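N-acetyltransferase (Staphylococcus aureus subsp. aureus, PDB 4M85) probably transfers an acetyl group from acetyl-coenzyme A to an amine of an acceptor substrate. Local coordinates at residues Leu159-Asp170 / Lys177-Val185. Numbering follows the deposited sequence.
Sequences LKLYKKVGFISD and KHMYHHLIV
L183 meets the face of helix 159-164 carrying L159 and Y162 through one methyl: CD1 lies 3.8 Å from Y162 CD2 and 3.9 Å from L159 CD1, the side chains crossing near a right angle. With CG of L183 anti to the carbonyl carbon (chi1 -56°), the fork spans helix and strand: CD1 meets the helix and CD2 lies 3.8 Å from S169 CA. The chain passes between these elements at G166, where positive phi and two bonds back into the last turn, F167 N to Y162 O and a weak G166 N to K163 O, make a Schellman motif. V185 CG1 sits over one face of the F167 ring, offset toward the rim, in a CH-pi contact 3.8 Å from the centroid. Strands 168-175 and 178-184 form the C-terminal hairpin of the GNAT sheet, with 168-175 outermost. I168 and I184 are a hydrogen-bonded antiparallel pair: I168 N to I184 O is 2.8 Å, and I184 N to I168 O is 3.0 Å. On their face the two CG1 atoms touch at 3.8 Å. D170 N donates to H182 O at 2.8 Å, but carboxylate and imidazole, planes 61° apart, share no hydrogen bond; D170 OD2 approaches H182 CD2 near the ring plane. K110 pairs with D170 OD2, while N150 and E113 hold both H182 nitrogens, fixing its ring rotation.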
# COMPACT_ATOMS: atom_id res chain seq x y z
N LEU A 159 5.16 9.68 -11.67
CA LEU A 159 5.97 10.80 -11.19
C LEU A 159 5.32 12.15 -11.57
O LEU A 159 5.29 13.05 -10.74
CB LEU A 159 7.41 10.71 -11.70
CG LEU A 159 8.37 11.84 -11.36
CD1 LEU A 159 8.60 11.97 -9.84
CD2 LEU A 159 9.69 11.66 -12.12
N LYS A 160 4.79 12.27 -12.79
CA LYS A 160 4.13 13.50 -13.21
C LYS A 160 2.90 13.74 -12.37
O LYS A 160 2.68 14.83 -11.89
CB LYS A 160 3.67 13.41 -14.66
CG LYS A 160 4.76 13.29 -15.68
CD LYS A 160 4.13 13.09 -17.05
CE LYS A 160 5.17 13.21 -18.14
NZ LYS A 160 4.57 12.85 -19.45
N LEU A 161 2.07 12.70 -12.22
CA LEU A 161 0.90 12.77 -11.34
C LEU A 161 1.29 13.25 -9.94
O LEU A 161 0.65 14.17 -9.40
CB LEU A 161 0.17 11.41 -11.28
CG LEU A 161 -0.93 11.17 -10.22
CD1 LEU A 161 -1.97 12.29 -10.17
CD2 LEU A 161 -1.62 9.83 -10.45
N TYR A 162 2.36 12.71 -9.38
CA TYR A 162 2.77 13.11 -8.03
C TYR A 162 3.25 14.55 -7.95
O TYR A 162 2.85 15.30 -7.03
CB TYR A 162 3.81 12.16 -7.43
CG TYR A 162 3.34 10.72 -7.39
CD1 TYR A 162 2.02 10.42 -7.12
CD2 TYR A 162 4.22 9.67 -7.64
CE1 TYR A 162 1.57 9.13 -7.10
CE2 TYR A 162 3.78 8.35 -7.62
CZ TYR A 162 2.45 8.09 -7.35
OH TYR A 162 1.97 6.81 -7.32
N LYS A 163 4.10 14.95 -8.90
CA LYS A 163 4.58 16.34 -8.97
C LYS A 163 3.44 17.32 -9.22
O LYS A 163 3.49 18.44 -8.74
CB LYS A 163 5.66 16.54 -10.03
CG LYS A 163 7.03 15.95 -9.69
CD LYS A 163 7.65 16.69 -8.52
CE LYS A 163 8.99 16.13 -8.12
NZ LYS A 163 10.10 16.76 -8.84
N LYS A 164 2.40 16.89 -9.93
CA LYS A 164 1.26 17.76 -10.22
C LYS A 164 0.46 18.09 -8.95
O LYS A 164 -0.02 19.21 -8.81
CB LYS A 164 0.36 17.14 -11.27
CG LYS A 164 -0.58 18.14 -11.94
CD LYS A 164 -1.49 17.48 -12.98
CE LYS A 164 -2.63 18.42 -13.40
NZ LYS A 164 -3.25 17.99 -14.69
N VAL A 165 0.30 17.13 -8.03
CA VAL A 165 -0.37 17.43 -6.76
C VAL A 165 0.58 18.01 -5.73
O VAL A 165 0.18 18.25 -4.60
CB VAL A 165 -1.13 16.22 -6.14
CG1 VAL A 165 -2.05 15.59 -7.17
CG2 VAL A 165 -0.17 15.19 -5.59
N GLY A 166 1.84 18.22 -6.09
CA GLY A 166 2.74 19.03 -5.25
C GLY A 166 3.89 18.33 -4.55
O GLY A 166 4.58 18.95 -3.72
N PHE A 167 4.12 17.06 -4.85
CA PHE A 167 5.28 16.34 -4.27
C PHE A 167 6.59 16.90 -4.83
O PHE A 167 6.64 17.34 -5.97
CB PHE A 167 5.22 14.83 -4.56
CG PHE A 167 4.20 14.07 -3.71
CD1 PHE A 167 2.92 13.87 -4.18
CD2 PHE A 167 4.54 13.56 -2.48
CE1 PHE A 167 1.99 13.16 -3.43
CE2 PHE A 167 3.62 12.84 -1.71
CZ PHE A 167 2.33 12.64 -2.19
N ILE A 168 7.66 16.84 -4.04
CA ILE A 168 8.97 17.24 -4.50
C ILE A 168 10.00 16.14 -4.20
O ILE A 168 9.79 15.29 -3.32
CB ILE A 168 9.43 18.59 -3.88
CG1 ILE A 168 9.76 18.45 -2.40
CG2 ILE A 168 8.38 19.69 -4.10
CD1 ILE A 168 10.92 19.32 -1.98
N SER A 169 11.09 16.16 -4.95
CA SER A 169 12.09 15.12 -4.86
C SER A 169 12.83 15.23 -3.53
O SER A 169 13.12 16.33 -3.05
CB SER A 169 13.06 15.20 -6.03
OG SER A 169 12.35 15.20 -7.25
N ASP A 170 13.07 14.08 -2.92
CA ASP A 170 13.85 14.02 -1.69
C ASP A 170 14.69 12.76 -1.72
O ASP A 170 14.65 11.96 -0.79
CB ASP A 170 12.94 14.05 -0.46
CG ASP A 170 13.71 13.99 0.84
OD1 ASP A 170 14.84 14.52 0.86
OD2 ASP A 170 13.21 13.39 1.82
N LYS A 177 15.98 -4.54 -4.91
CA LYS A 177 16.63 -4.52 -6.23
C LYS A 177 15.92 -3.65 -7.28
O LYS A 177 16.16 -3.84 -8.48
CB LYS A 177 16.81 -5.95 -6.81
CG LYS A 177 17.36 -7.01 -5.85
CD LYS A 177 18.76 -6.69 -5.33
CE LYS A 177 19.85 -7.22 -6.25
NZ LYS A 177 21.09 -6.39 -6.17
N HIS A 178 15.05 -2.73 -6.86
CA HIS A 178 14.52 -1.73 -7.78
C HIS A 178 14.69 -0.35 -7.16
O HIS A 178 14.65 -0.21 -5.93
CB HIS A 178 13.05 -1.98 -8.15
CG HIS A 178 12.82 -3.25 -8.91
ND1 HIS A 178 11.81 -4.14 -8.60
CD2 HIS A 178 13.47 -3.79 -9.97
CE1 HIS A 178 11.85 -5.17 -9.42
NE2 HIS A 178 12.85 -4.98 -10.27
N MET A 179 14.92 0.64 -8.01
CA MET A 179 15.14 2.01 -7.57
C MET A 179 13.84 2.83 -7.58
O MET A 179 13.00 2.73 -8.49
CB MET A 179 16.19 2.67 -8.48
CG MET A 179 17.08 3.68 -7.79
SD MET A 179 18.06 3.07 -6.38
CE MET A 179 18.68 1.56 -7.07
N TYR A 180 13.69 3.66 -6.55
CA TYR A 180 12.51 4.49 -6.39
C TYR A 180 12.88 5.95 -6.10
O TYR A 180 13.84 6.23 -5.38
CB TYR A 180 11.67 3.98 -5.23
CG TYR A 180 11.12 2.59 -5.42
CD1 TYR A 180 11.89 1.47 -5.16
CD2 TYR A 180 9.82 2.39 -5.88
CE1 TYR A 180 11.38 0.20 -5.33
CE2 TYR A 180 9.31 1.14 -6.06
CZ TYR A 180 10.09 0.04 -5.79
OH TYR A 180 9.59 -1.22 -5.98
N HIS A 181 12.06 6.87 -6.59
CA HIS A 181 12.16 8.28 -6.20
C HIS A 181 11.45 8.47 -4.87
O HIS A 181 10.24 8.22 -4.78
CB HIS A 181 11.47 9.18 -7.22
CG HIS A 181 12.11 9.18 -8.57
ND1 HIS A 181 13.36 9.73 -8.80
CD2 HIS A 181 11.64 8.81 -9.78
CE1 HIS A 181 13.64 9.64 -10.09
NE2 HIS A 181 12.61 9.09 -10.71
N HIS A 182 12.17 8.91 -3.84
CA HIS A 182 11.53 9.28 -2.58
C HIS A 182 11.00 10.70 -2.74
O HIS A 182 11.75 11.62 -3.07
CB HIS A 182 12.51 9.17 -1.42
CG HIS A 182 11.85 9.25 -0.08
ND1 HIS A 182 11.16 8.19 0.47
CD2 HIS A 182 11.74 10.27 0.80
CE1 HIS A 182 10.67 8.55 1.64
NE2 HIS A 182 11.01 9.80 1.86
N LEU A 183 9.70 10.86 -2.54
CA LEU A 183 8.99 12.13 -2.74
C LEU A 183 8.28 12.57 -1.47
O LEU A 183 7.77 11.74 -0.73
CB LEU A 183 7.95 11.96 -3.85
CG LEU A 183 8.46 11.46 -5.21
CD1 LEU A 183 7.34 11.33 -6.23
CD2 LEU A 183 9.52 12.40 -5.72
N ILE A 184 8.22 13.88 -1.24
CA ILE A 184 7.52 14.45 -0.08
C ILE A 184 6.65 15.64 -0.43
O ILE A 184 6.94 16.39 -1.38
CB ILE A 184 8.51 14.89 1.00
CG1 ILE A 184 9.55 15.85 0.40
CG2 ILE A 184 9.19 13.67 1.59
CD1 ILE A 184 10.02 16.92 1.35
N VAL A 185 5.60 15.86 0.37
CA VAL A 185 4.77 17.05 0.25
C VAL A 185 4.41 17.60 1.64
O VAL A 185 4.25 16.81 2.58
CB VAL A 185 3.51 16.80 -0.58
CG1 VAL A 185 2.67 15.71 0.01
CG2 VAL A 185 2.68 18.08 -0.71